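Local atomic coordinates of putative carbohydrate binding protein (Pseudomonas aeruginosa, PDB entry 3QEC), a protein that probably binds carbohydrate, binds heparin and suramin, and may take part in carbohydrate transport and biofilm formation. Residues A[23-29]-A[98-104]; A[30-35]-A[128-132]; A[46-52]-A[108-113]; A[59-63]-A[75-80]. All coordinates share one frame; numbering follows the deposited sequence. Where two conformers were deposited one is given.

Contact 1. Residues A[23-29]-A[98-104]; sequences EGVINGD and RFDFDHI
The ring of Phe99 lies over the backbone of Gly28. Gly28 CA sits 3.7 Å from the centroid of the Phe99 ring, 22° off its normal, in a CH-pi contact. With chi1 at 59°, CG of Phe99 stands between its own backbone N and carbonyl carbon. This folds the ring across to the partner strand, where glycine has no side chain in the way. Ile26 CG2 meets the edge of the same ring. Next along, Ile26 and Phe101 pack at their roots, CB to CB at 4.1 Å. The end of Ile26 crosses Ile104 at about a right angle, with CD1 of Ile26 4.0 Å from CG2 of Ile104. The other face carries the polar side chains Asn27, Asp29, Arg98 and Asp100. In one of the two conformers of Asp100, Asn27 ND2 donates to its OD1 at 2.7 Å, and this oxygen lies in the amide plane. Asp29 and Arg98 run alongside each other, yet their charges pair elsewhere, with Lys145 and Asp94. The strands are antiparallel, and a G1 beta bulge sets His103 and Ile104 both against Gly24. His103 has a left-handed backbone there, and Ile104 N bonds Gly24 O at 2.8 Å. One water joins Glu23 O to His103 N. The apolar face, with Ile26, Phe99, Phe101 and Ile104, packs on strands 46-51 and 107-120 of the other sheet.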
loop_
_atom_site.group_PDB
_atom_site.type_symbol
_atom_site.label_atom_id
_atom_site.label_comp_id
_atom_site.label_asym_id
_atom_site.label_seq_id
_atom_site.Cartn_x
_atom_site.Cartn_y
_atom_site.Cartn_z
ATOM N N GLU A 23 -11.805 10.405 13.415
ATOM C CA GLU A 23 -11.205 10.051 14.713
ATOM C C GLU A 23 -10.606 8.629 14.751
ATOM O O GLU A 23 -10.065 8.232 15.780
ATOM C CB GLU A 23 -12.262 10.159 15.834
ATOM C CG GLU A 23 -12.826 11.555 16.069
ATOM C CD GLU A 23 -12.079 12.525 16.972
ATOM O OE1 GLU A 23 -10.853 12.365 17.176
ATOM O OE2 GLU A 23 -12.728 13.486 17.445
ATOM N N GLY A 24 -10.733 7.879 13.663
ATOM C CA GLY A 24 -10.251 6.507 13.576
ATOM C C GLY A 24 -8.752 6.326 13.714
ATOM O O GLY A 24 -7.971 7.174 13.280
ATOM N N VAL A 25 -8.360 5.204 14.331
ATOM C CA VAL A 25 -6.976 4.783 14.584
ATOM C C VAL A 25 -6.709 3.470 13.833
ATOM O O VAL A 25 -7.476 2.523 13.986
ATOM C CB VAL A 25 -6.733 4.619 16.121
ATOM C CG1 VAL A 25 -5.442 3.861 16.411
ATOM C CG2 VAL A 25 -6.740 5.964 16.831
ATOM N N ILE A 26 -5.639 3.419 13.027
ATOM C CA ILE A 26 -5.218 2.212 12.288
ATOM C C ILE A 26 -3.816 1.835 12.763
ATOM O O ILE A 26 -2.936 2.695 12.825
ATOM C CB ILE A 26 -5.296 2.355 10.727
ATOM C CG1 ILE A 26 -6.756 2.568 10.254
ATOM C CG2 ILE A 26 -4.676 1.130 10.019
ATOM C CD1 ILE A 26 -6.964 2.688 8.708
ATOM N N ASN A 27 -3.633 0.558 13.135
ATOM C CA ASN A 27 -2.355 -0.046 13.559
ATOM C C ASN A 27 -2.050 -1.209 12.666
ATOM O O ASN A 27 -2.958 -1.922 12.242
ATOM C CB ASN A 27 -2.391 -0.531 15.015
ATOM C CG ASN A 27 -2.925 0.475 15.984
ATOM O OD1 ASN A 27 -4.087 0.413 16.399
ATOM N ND2 ASN A 27 -2.096 1.424 16.361
ATOM N N GLY A 28 -0.783 -1.451 12.422
ATOM C CA GLY A 28 -0.436 -2.587 11.595
ATOM C C GLY A 28 1.024 -2.921 11.587
ATOM O O GLY A 28 1.836 -2.222 12.199
ATOM N N ASP A 29 1.341 -3.990 10.852
ATOM C CA ASP A 29 2.675 -4.549 10.684
ATOM C C ASP A 29 2.924 -4.833 9.230
ATOM O O ASP A 29 2.030 -5.329 8.532
ATOM C CB ASP A 29 2.828 -5.830 11.518
ATOM C CG ASP A 29 2.741 -5.587 13.015
ATOM O OD1 ASP A 29 3.702 -5.020 13.583
ATOM O OD2 ASP A 29 1.717 -5.963 13.617
ATOM N N ARG A 98 6.268 -1.716 12.424
ATOM C CA ARG A 98 4.958 -1.274 12.903
ATOM C C ARG A 98 4.668 0.124 12.401
ATOM O O ARG A 98 5.554 0.978 12.435
ATOM C CB ARG A 98 4.850 -1.308 14.448
ATOM C CG ARG A 98 5.429 -2.566 15.114
ATOM C CD ARG A 98 5.236 -2.569 16.621
ATOM N NE ARG A 98 6.467 -2.920 17.339
ATOM C CZ ARG A 98 7.269 -2.043 17.943
ATOM N NH1 ARG A 98 6.975 -0.747 17.937
ATOM N NH2 ARG A 98 8.362 -2.456 18.572
ATOM N N PHE A 99 3.428 0.351 11.922
ATOM C CA PHE A 99 2.939 1.648 11.452
ATOM C C PHE A 99 1.650 2.026 12.189
ATOM O O PHE A 99 0.952 1.149 12.704
ATOM C CB PHE A 99 2.709 1.644 9.929
ATOM C CG PHE A 99 1.712 0.629 9.416
ATOM C CD1 PHE A 99 0.342 0.889 9.456
ATOM C CD2 PHE A 99 2.145 -0.567 8.841
ATOM C CE1 PHE A 99 -0.578 -0.047 8.982
ATOM C CE2 PHE A 99 1.225 -1.498 8.348
ATOM C CZ PHE A 99 -0.132 -1.229 8.415
ATOM N N ASP A 100 1.337 3.329 12.226
ATOM C CA ASP A 100 0.156 3.868 12.896
ATOM C C ASP A 100 -0.404 5.059 12.114
ATOM O O ASP A 100 0.374 5.860 11.599
ATOM C CB ASP A 100 0.505 4.302 14.346
ATOM C CG ASP A 100 1.116 3.212 15.211
ATOM O OD1 ASP A 100 0.350 2.427 15.802
ATOM O OD2 ASP A 100 2.363 3.121 15.260
ATOM N N PHE A 101 -1.737 5.187 12.049
ATOM C CA PHE A 101 -2.453 6.299 11.432
ATOM C C PHE A 101 -3.433 6.832 12.446
ATOM O O PHE A 101 -3.998 6.050 13.213
ATOM C CB PHE A 101 -3.189 5.883 10.154
ATOM C CG PHE A 101 -2.338 5.533 8.956
ATOM C CD1 PHE A 101 -1.908 4.222 8.745
ATOM C CD2 PHE A 101 -2.043 6.493 7.989
ATOM C CE1 PHE A 101 -1.152 3.885 7.612
ATOM C CE2 PHE A 101 -1.290 6.155 6.852
ATOM C CZ PHE A 101 -0.846 4.853 6.673
ATOM N N ASP A 102 -3.630 8.154 12.475
ATOM C CA ASP A 102 -4.557 8.784 13.406
ATOM C C ASP A 102 -5.558 9.653 12.629
ATOM O O ASP A 102 -5.305 9.988 11.466
ATOM C CB ASP A 102 -3.790 9.592 14.474
ATOM C CG ASP A 102 -2.924 10.706 13.929
ATOM O OD1 ASP A 102 -3.480 11.798 13.619
ATOM O OD2 ASP A 102 -1.692 10.495 13.806
ATOM N N HIS A 103 -6.704 9.994 13.264
ATOM C CA HIS A 103 -7.784 10.815 12.695
ATOM C C HIS A 103 -8.256 10.297 11.313
ATOM O O HIS A 103 -8.488 11.080 10.389
ATOM C CB HIS A 103 -7.371 12.295 12.638
ATOM C CG HIS A 103 -7.161 12.880 13.999
ATOM N ND1 HIS A 103 -5.892 13.029 14.534
ATOM C CD2 HIS A 103 -8.071 13.238 14.933
ATOM C CE1 HIS A 103 -6.068 13.511 15.752
ATOM N NE2 HIS A 103 -7.363 13.649 16.040
ATOM N N ILE A 104 -8.442 8.970 11.201
ATOM C CA ILE A 104 -8.893 8.340 9.966
ATOM C C ILE A 104 -10.430 8.427 9.851
ATOM O O ILE A 104 -11.159 7.898 10.706
ATOM C CB ILE A 104 -8.364 6.871 9.813
ATOM C CG1 ILE A 104 -6.823 6.814 9.763
ATOM C CG2 ILE A 104 -8.979 6.132 8.599
ATOM C CD1 ILE A 104 -6.127 7.905 8.893
HETATM O O HOH W 1 -7.561 9.626 16.109
HETATM O O HOH W 2 -8.884 14.799 18.283
#

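Contact 2. Residues A[30-35]-A[128-132]; sequences LYLTSA and EGGTV
Ser34 OG donates to Glu128 OE2 at 2.7 Å, reaching it on the syn side and 23° out of the carboxylate plane. The same hydroxyl also bonds Ser36 OG. The second carboxylate oxygen is held by the backbone: Ala35 N bonds Glu128 OE1 at 2.9 Å, on the syn lone pair of that oxygen. Two donors from adjacent residues therefore fix the rotation of the carboxylate. Glu128 reaches them with a chain bent at chi2 (-142°). Away from this polar end the contact is apolar. Leu32 points toward the other strand, and its CD1 comes 3.7 Å from Gly130 O, over a backbone with no side chains at Gly129 and Gly130. Its other branch, CD2, is 4.2 Å from Val132 CB. Leu30 CD1 meets Val132 CG1 at 3.9 Å, the two side chains running alongside and pointing opposite ways. Leu148 and Arg150 near the C-terminus also touch this cluster. Strands 24-33 and 125-138 belong to different sheets. The axes of the two short segments come within 7.5 Å, and they are joined through side chains, with no backbone pairing across them. Such side-chain packing between two facing sheets is characteristic of a beta sandwich.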
loop_
_atom_site.group_PDB
_atom_site.type_symbol
_atom_site.label_atom_id
_atom_site.label_comp_id
_atom_site.label_asym_id
_atom_site.label_seq_id
_atom_site.Cartn_x
_atom_site.Cartn_y
_atom_site.Cartn_z
ATOM N N LEU A 30 4.129 -4.471 8.757
ATOM C CA LEU A 30 4.551 -4.682 7.376
ATOM C C LEU A 30 5.698 -5.681 7.312
ATOM O O LEU A 30 6.708 -5.524 8.023
ATOM C CB LEU A 30 4.957 -3.349 6.702
ATOM C CG LEU A 30 5.682 -3.443 5.344
ATOM C CD1 LEU A 30 4.730 -3.850 4.223
ATOM C CD2 LEU A 30 6.361 -2.142 5.004
ATOM N N TYR A 31 5.539 -6.711 6.450
ATOM C CA TYR A 31 6.578 -7.716 6.197
ATOM C C TYR A 31 6.256 -8.535 4.955
ATOM O O TYR A 31 5.092 -8.657 4.566
ATOM C CB TYR A 31 6.831 -8.640 7.412
ATOM C CG TYR A 31 5.762 -9.675 7.682
ATOM C CD1 TYR A 31 4.637 -9.366 8.444
ATOM C CD2 TYR A 31 5.908 -10.987 7.236
ATOM C CE1 TYR A 31 3.665 -10.329 8.725
ATOM C CE2 TYR A 31 4.939 -11.956 7.502
ATOM C CZ TYR A 31 3.823 -11.624 8.255
ATOM O OH TYR A 31 2.889 -12.599 8.519
ATOM N N LEU A 32 7.304 -9.087 4.332
ATOM C CA LEU A 32 7.191 -9.975 3.176
ATOM C C LEU A 32 8.089 -11.173 3.438
ATOM O O LEU A 32 8.849 -11.134 4.400
ATOM C CB LEU A 32 7.521 -9.247 1.848
ATOM C CG LEU A 32 6.474 -8.215 1.341
ATOM C CD1 LEU A 32 6.888 -7.629 0.008
ATOM C CD2 LEU A 32 5.071 -8.810 1.236
ATOM N N THR A 33 7.967 -12.257 2.659
ATOM C CA THR A 33 8.781 -13.465 2.871
ATOM C C THR A 33 9.716 -13.703 1.691
ATOM O O THR A 33 9.288 -13.620 0.548
ATOM C CB THR A 33 7.872 -14.703 3.092
ATOM O OG1 THR A 33 6.985 -14.467 4.179
ATOM C CG2 THR A 33 8.654 -15.967 3.369
ATOM N N SER A 34 10.965 -14.074 1.968
ATOM C CA SER A 34 11.951 -14.416 0.944
ATOM C C SER A 34 11.559 -15.727 0.234
ATOM O O SER A 34 10.730 -16.482 0.739
ATOM C CB SER A 34 13.328 -14.552 1.583
ATOM O OG SER A 34 14.254 -15.139 0.684
ATOM N N ALA A 35 12.187 -16.012 -0.913
ATOM C CA ALA A 35 11.992 -17.245 -1.670
ATOM C C ALA A 35 12.563 -18.450 -0.908
ATOM O O ALA A 35 12.184 -19.600 -1.180
ATOM C CB ALA A 35 12.658 -17.119 -3.026
ATOM N N GLU A 128 14.475 -9.139 -4.224
ATOM C CA GLU A 128 13.344 -9.840 -3.627
ATOM C C GLU A 128 12.275 -8.843 -3.161
ATOM O O GLU A 128 12.548 -7.648 -3.042
ATOM C CB GLU A 128 13.826 -10.727 -2.465
ATOM C CG GLU A 128 14.714 -11.880 -2.898
ATOM C CD GLU A 128 14.477 -13.168 -2.141
ATOM O OE1 GLU A 128 13.470 -13.848 -2.432
ATOM O OE2 GLU A 128 15.296 -13.502 -1.256
ATOM N N GLY A 129 11.070 -9.346 -2.919
ATOM C CA GLY A 129 9.942 -8.533 -2.473
ATOM C C GLY A 129 9.251 -7.802 -3.605
ATOM O O GLY A 129 9.373 -8.179 -4.777
ATOM N N GLY A 130 8.516 -6.761 -3.239
ATOM C CA GLY A 130 7.748 -5.948 -4.172
ATOM C C GLY A 130 6.653 -5.172 -3.477
ATOM O O GLY A 130 6.813 -4.771 -2.318
ATOM N N THR A 131 5.534 -4.955 -4.184
ATOM C CA THR A 131 4.395 -4.196 -3.659
ATOM C C THR A 131 3.401 -5.125 -2.970
ATOM O O THR A 131 3.275 -6.303 -3.341
ATOM C CB THR A 131 3.703 -3.366 -4.767
ATOM O OG1 THR A 131 3.287 -4.235 -5.820
ATOM C CG2 THR A 131 4.599 -2.273 -5.341
ATOM N N VAL A 132 2.714 -4.589 -1.949
ATOM C CA VAL A 132 1.673 -5.285 -1.194
ATOM C C VAL A 132 0.563 -4.246 -0.892
ATOM O O VAL A 132 0.854 -3.136 -0.432
ATOM C CB VAL A 132 2.190 -6.066 0.055
ATOM C CG1 VAL A 132 2.983 -5.172 1.021
ATOM C CG2 VAL A 132 1.054 -6.811 0.770
#

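Contact 3. Residues A[46-52]-A[108-113]; sequences KVALEPA and TYYISS
Ala52 CB lies over one face of the Tyr110 ring, 4.2 Å from its centroid and offset toward the rim. Just beyond the strand end, Ala52 N still bonds Thr108 O at 2.9 Å. On the buried side Leu49 sends CD1 between two residues of the partner strand. That methyl is 3.7 Å from Tyr109 CB and 4.0 Å from Ile111 CB. It gets there because CG of Leu49 extends anti to the backbone N (chi1 177°). Val47 CG1 then meets Ile111 CG1 at 3.8 Å, the side chains crossing at a slant. These strands are the two central ones of an antiparallel four-stranded sheet, one layer of the sandwich. Ala48 pairs with Ser112 and Glu50 with Tyr110, each by two backbone hydrogen bonds. Leu49 and Ile111 form the non-hydrogen-bonded pair between them, and both pack on strand 98-104 of the facing sheet. Glu50, Tyr110 and Ser112 look the other way, to helix 54-63. There the carboxylate of Glu50 bonds Tyr60 OH and makes a salt bridge to Arg84. Ser112 OG bonds Thr133 OG1 of the neighbouring strand 125-138. At the far end Ser113 OG donates to Lys46 O at 2.8 Å, tilted 31° from the carbonyl plane.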
loop_
_atom_site.group_PDB
_atom_site.type_symbol
_atom_site.label_atom_id
_atom_site.label_comp_id
_atom_site.label_asym_id
_atom_site.label_seq_id
_atom_site.Cartn_x
_atom_site.Cartn_y
_atom_site.Cartn_z
ATOM N N LYS A 46 7.733 3.685 3.914
ATOM C CA LYS A 46 6.520 4.476 3.752
ATOM C C LYS A 46 5.325 3.579 3.420
ATOM O O LYS A 46 5.448 2.637 2.628
ATOM C CB LYS A 46 6.702 5.564 2.682
ATOM C CG LYS A 46 7.485 6.759 3.196
ATOM C CD LYS A 46 7.588 7.868 2.160
ATOM C CE LYS A 46 8.458 9.009 2.631
ATOM N NZ LYS A 46 8.531 10.104 1.626
ATOM N N VAL A 47 4.184 3.861 4.071
ATOM C CA VAL A 47 2.890 3.170 3.919
ATOM C C VAL A 47 1.848 4.230 3.528
ATOM O O VAL A 47 1.776 5.274 4.165
ATOM C CB VAL A 47 2.477 2.374 5.206
ATOM C CG1 VAL A 47 1.113 1.713 5.046
ATOM C CG2 VAL A 47 3.526 1.332 5.577
ATOM N N ALA A 48 1.087 3.977 2.468
ATOM C CA ALA A 48 0.049 4.881 1.963
ATOM C C ALA A 48 -1.350 4.364 2.295
ATOM O O ALA A 48 -1.609 3.156 2.223
ATOM C CB ALA A 48 0.187 5.053 0.453
ATOM N N LEU A 49 -2.253 5.292 2.632
ATOM C CA LEU A 49 -3.655 4.988 2.923
ATOM C C LEU A 49 -4.517 5.992 2.149
ATOM O O LEU A 49 -4.382 7.199 2.360
ATOM C CB LEU A 49 -3.900 5.045 4.446
ATOM C CG LEU A 49 -5.319 4.818 4.928
ATOM C CD1 LEU A 49 -5.591 3.350 5.111
ATOM C CD2 LEU A 49 -5.553 5.551 6.220
ATOM N N GLU A 50 -5.336 5.506 1.203
ATOM C CA GLU A 50 -6.145 6.377 0.341
ATOM C C GLU A 50 -7.548 5.804 0.047
ATOM O O GLU A 50 -7.713 4.593 0.160
ATOM C CB GLU A 50 -5.404 6.610 -0.987
ATOM C CG GLU A 50 -5.195 5.374 -1.856
ATOM C CD GLU A 50 -4.373 5.694 -3.083
ATOM O OE1 GLU A 50 -4.814 6.546 -3.890
ATOM O OE2 GLU A 50 -3.252 5.153 -3.200
ATOM N N PRO A 51 -8.544 6.642 -0.384
ATOM C CA PRO A 51 -9.883 6.097 -0.712
ATOM C C PRO A 51 -9.852 4.940 -1.731
ATOM O O PRO A 51 -9.095 5.009 -2.703
ATOM C CB PRO A 51 -10.620 7.315 -1.301
ATOM C CG PRO A 51 -9.933 8.501 -0.696
ATOM C CD PRO A 51 -8.497 8.115 -0.578
ATOM N N ALA A 52 -10.672 3.874 -1.501
ATOM C CA ALA A 52 -10.764 2.708 -2.393
ATOM C C ALA A 52 -11.720 3.012 -3.563
ATOM O O ALA A 52 -12.890 2.636 -3.520
ATOM C CB ALA A 52 -11.230 1.476 -1.617
ATOM N N THR A 108 -13.845 3.439 3.089
ATOM C CA THR A 108 -13.147 2.248 2.595
ATOM C C THR A 108 -11.858 2.690 1.924
ATOM O O THR A 108 -11.861 3.645 1.149
ATOM C CB THR A 108 -14.053 1.389 1.708
ATOM O OG1 THR A 108 -15.335 1.281 2.354
ATOM C CG2 THR A 108 -13.470 -0.024 1.491
ATOM N N TYR A 109 -10.752 2.015 2.262
ATOM C CA TYR A 109 -9.419 2.411 1.817
ATOM C C TYR A 109 -8.574 1.298 1.255
ATOM O O TYR A 109 -8.798 0.116 1.545
ATOM C CB TYR A 109 -8.625 2.977 3.030
ATOM C CG TYR A 109 -9.262 4.159 3.730
ATOM C CD1 TYR A 109 -10.233 3.975 4.708
ATOM C CD2 TYR A 109 -8.862 5.463 3.444
ATOM C CE1 TYR A 109 -10.832 5.059 5.343
ATOM C CE2 TYR A 109 -9.449 6.555 4.079
ATOM C CZ TYR A 109 -10.444 6.347 5.016
ATOM O OH TYR A 109 -11.030 7.412 5.639
ATOM N N TYR A 110 -7.541 1.701 0.501
ATOM C CA TYR A 110 -6.420 0.877 0.068
ATOM C C TYR A 110 -5.285 1.249 0.979
ATOM O O TYR A 110 -5.024 2.440 1.169
ATOM C CB TYR A 110 -6.020 1.083 -1.417
ATOM C CG TYR A 110 -6.919 0.379 -2.408
ATOM C CD1 TYR A 110 -7.054 -1.008 -2.399
ATOM C CD2 TYR A 110 -7.641 1.098 -3.356
ATOM C CE1 TYR A 110 -7.919 -1.653 -3.281
ATOM C CE2 TYR A 110 -8.530 0.463 -4.224
ATOM C CZ TYR A 110 -8.645 -0.913 -4.201
ATOM O OH TYR A 110 -9.498 -1.536 -5.081
ATOM N N ILE A 111 -4.664 0.259 1.611
ATOM C CA ILE A 111 -3.477 0.461 2.453
ATOM C C ILE A 111 -2.357 -0.263 1.663
ATOM O O ILE A 111 -2.533 -1.423 1.275
ATOM C CB ILE A 111 -3.696 0.045 3.931
ATOM C CG1 ILE A 111 -2.527 0.501 4.840
ATOM C CG2 ILE A 111 -4.096 -1.445 4.101
ATOM C CD1 ILE A 111 -2.881 0.498 6.347
ATOM N N SER A 112 -1.315 0.475 1.267
ATOM C CA SER A 112 -0.303 -0.012 0.335
ATOM C C SER A 112 1.126 0.402 0.688
ATOM O O SER A 112 1.358 1.529 1.136
ATOM C CB SER A 112 -0.629 0.521 -1.066
ATOM O OG SER A 112 0.137 -0.106 -2.083
ATOM N N SER A 113 2.091 -0.497 0.403
ATOM C CA SER A 113 3.522 -0.280 0.628
ATOM C C SER A 113 4.380 -1.035 -0.403
ATOM O O SER A 113 3.864 -1.867 -1.158
ATOM C CB SER A 113 3.917 -0.706 2.039
ATOM O OG SER A 113 5.167 -0.142 2.401
#

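Contact 4. Residues A[59-63]-A[75-80]; sequences YYAKF and VQPPVL
Tyr59 and Phe63 reach from the last turn of helix 54-63 to residues 75-80, an irregular proline-containing loop. This is aromatic-proline packing at the protein surface, with no hydrogen bond across it. The two aromatics are one helical turn apart, and Phe63 N bonds Tyr59 O. Tyr59 CB points toward the loop. CG is anti to the backbone N (chi1 -176°), which carries the ring out across the loop. CD1 of Tyr59 comes first and meets Leu80 CD2 at 3.6 Å. CE1 touches both Leu80 CD2 and Pro78 CD, the latter 4.0 Å from it. CZ approaches Pro77 CB, and OH at the tip comes to 3.5 Å from the same carbon. Leu80 CD1 lies over one face of the tyrosine ring, and the leucine crosses Tyr59 at about a right angle. Leu7, near the start of the chain, also touches Tyr59, Pro78 and Leu80. The Phe63 ring is layered. Lys62 CB lies over one face and Pro77 CB over the opposite one. The proline carbon is 4.0 Å from the centroid of the Phe63 ring and only 1° off the normal, a CH-pi contact. Val75 CG1 comes to the ring edge, 4.1 Å from Phe63 CE1. Pro78 CD comes in obliquely, on the same side of the ring plane as Pro77 CB, and meets Phe63 CE2 at 3.6 Å.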
loop_
_atom_site.group_PDB
_atom_site.type_symbol
_atom_site.label_atom_id
_atom_site.label_comp_id
_atom_site.label_asym_id
_atom_site.label_seq_id
_atom_site.Cartn_x
_atom_site.Cartn_y
_atom_site.Cartn_z
ATOM N N TYR A 59 -5.527 0.606 -10.911
ATOM C CA TYR A 59 -4.086 0.790 -10.714
ATOM C C TYR A 59 -3.493 -0.372 -9.898
ATOM O O TYR A 59 -2.564 -1.037 -10.369
ATOM C CB TYR A 59 -3.794 2.144 -10.036
ATOM C CG TYR A 59 -2.317 2.433 -9.894
ATOM C CD1 TYR A 59 -1.601 3.041 -10.926
ATOM C CD2 TYR A 59 -1.620 2.066 -8.742
ATOM C CE1 TYR A 59 -0.233 3.302 -10.804
ATOM C CE2 TYR A 59 -0.247 2.293 -8.623
ATOM C CZ TYR A 59 0.437 2.933 -9.644
ATOM O OH TYR A 59 1.784 3.158 -9.508
ATOM N N TYR A 60 -4.058 -0.634 -8.693
ATOM C CA TYR A 60 -3.581 -1.675 -7.783
ATOM C C TYR A 60 -3.752 -3.105 -8.348
ATOM O O TYR A 60 -2.981 -3.991 -7.971
ATOM C CB TYR A 60 -4.212 -1.520 -6.395
ATOM C CG TYR A 60 -3.631 -0.338 -5.638
ATOM C CD1 TYR A 60 -2.256 -0.184 -5.493
ATOM C CD2 TYR A 60 -4.456 0.606 -5.038
ATOM C CE1 TYR A 60 -1.718 0.897 -4.802
ATOM C CE2 TYR A 60 -3.928 1.681 -4.324
ATOM C CZ TYR A 60 -2.557 1.823 -4.212
ATOM O OH TYR A 60 -2.018 2.874 -3.513
ATOM N N ALA A 61 -4.690 -3.324 -9.285
ATOM C CA ALA A 61 -4.825 -4.630 -9.931
ATOM C C ALA A 61 -3.555 -4.962 -10.722
ATOM O O ALA A 61 -3.064 -6.088 -10.644
ATOM C CB ALA A 61 -6.035 -4.650 -10.856
ATOM N N LYS A 62 -2.997 -3.971 -11.449
ATOM C CA LYS A 62 -1.801 -4.198 -12.252
ATOM C C LYS A 62 -0.491 -4.000 -11.436
ATOM O O LYS A 62 0.469 -4.710 -11.726
ATOM C CB LYS A 62 -1.802 -3.314 -13.526
ATOM N N PHE A 63 -0.436 -3.086 -10.423
ATOM C CA PHE A 63 0.843 -2.824 -9.735
ATOM C C PHE A 63 0.844 -2.941 -8.198
ATOM O O PHE A 63 1.895 -2.725 -7.587
ATOM C CB PHE A 63 1.358 -1.411 -10.103
ATOM C CG PHE A 63 1.355 -1.103 -11.582
ATOM C CD1 PHE A 63 2.346 -1.615 -12.422
ATOM C CD2 PHE A 63 0.339 -0.337 -12.147
ATOM C CE1 PHE A 63 2.323 -1.358 -13.800
ATOM C CE2 PHE A 63 0.312 -0.087 -13.524
ATOM C CZ PHE A 63 1.306 -0.597 -14.343
ATOM N N VAL A 75 6.917 -2.268 -19.319
ATOM C CA VAL A 75 5.703 -1.688 -18.724
ATOM C C VAL A 75 6.067 -0.837 -17.488
ATOM O O VAL A 75 6.569 -1.360 -16.485
ATOM C CB VAL A 75 4.630 -2.770 -18.387
ATOM C CG1 VAL A 75 3.451 -2.173 -17.621
ATOM C CG2 VAL A 75 4.139 -3.479 -19.648
ATOM N N GLN A 76 5.789 0.474 -17.570
ATOM C CA GLN A 76 6.015 1.426 -16.476
ATOM C C GLN A 76 4.666 1.903 -15.890
ATOM O O GLN A 76 3.741 2.166 -16.675
ATOM C CB GLN A 76 6.858 2.630 -16.954
ATOM C CG GLN A 76 8.321 2.294 -17.274
ATOM C CD GLN A 76 9.061 1.646 -16.120
ATOM O OE1 GLN A 76 9.040 2.126 -14.974
ATOM N NE2 GLN A 76 9.723 0.529 -16.403
ATOM N N PRO A 77 4.512 2.024 -14.540
ATOM C CA PRO A 77 3.227 2.495 -13.991
ATOM C C PRO A 77 2.894 3.894 -14.509
ATOM O O PRO A 77 3.800 4.721 -14.673
ATOM C CB PRO A 77 3.446 2.473 -12.473
ATOM C CG PRO A 77 4.575 1.540 -12.266
ATOM C CD PRO A 77 5.470 1.751 -13.452
ATOM N N PRO A 78 1.618 4.148 -14.866
ATOM C CA PRO A 78 1.266 5.468 -15.394
ATOM C C PRO A 78 1.298 6.565 -14.327
ATOM O O PRO A 78 1.263 6.287 -13.115
ATOM C CB PRO A 78 -0.156 5.258 -15.918
ATOM C CG PRO A 78 -0.716 4.184 -15.058
ATOM C CD PRO A 78 0.431 3.272 -14.761
ATOM N N VAL A 79 1.370 7.821 -14.798
ATOM C CA VAL A 79 1.347 9.020 -13.964
ATOM C C VAL A 79 -0.109 9.226 -13.556
ATOM O O VAL A 79 -0.996 9.248 -14.414
ATOM C CB VAL A 79 1.961 10.253 -14.692
ATOM C CG1 VAL A 79 1.962 11.492 -13.793
ATOM C CG2 VAL A 79 3.376 9.951 -15.177
ATOM N N LEU A 80 -0.354 9.315 -12.248
ATOM C CA LEU A 80 -1.698 9.467 -11.698
ATOM C C LEU A 80 -2.147 10.916 -11.727
ATOM O O LEU A 80 -1.306 11.816 -11.676
ATOM C CB LEU A 80 -1.753 8.912 -10.264
ATOM C CG LEU A 80 -1.412 7.418 -10.113
ATOM C CD1 LEU A 80 -1.323 7.032 -8.678
ATOM C CD2 LEU A 80 -2.443 6.543 -10.790
#

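In the fold
Contact 3 lies nearest the chain centre, and contact 4 is a surface contact. Contacts 1 and 3 are both antiparallel strand pairs, one in each sheet. Their apolar faces meet in the core, where Phe99 packs on Ile111 and Ile104 on Leu49. Contact 2 instead spans the two sheets. It shares strand 24-33 with contact 1, and Val132 pairs with Ser113 of contact 3. Backbone bonds dominate contacts 1 and 3, whereas contact 2 mixes leucine packing with a carboxylate grip. Contact 4 has no hydrogen bond across it and is mostly apolar. Its helix is tied to the sheet by Tyr60 with Glu50 and Phe63 with Thr131.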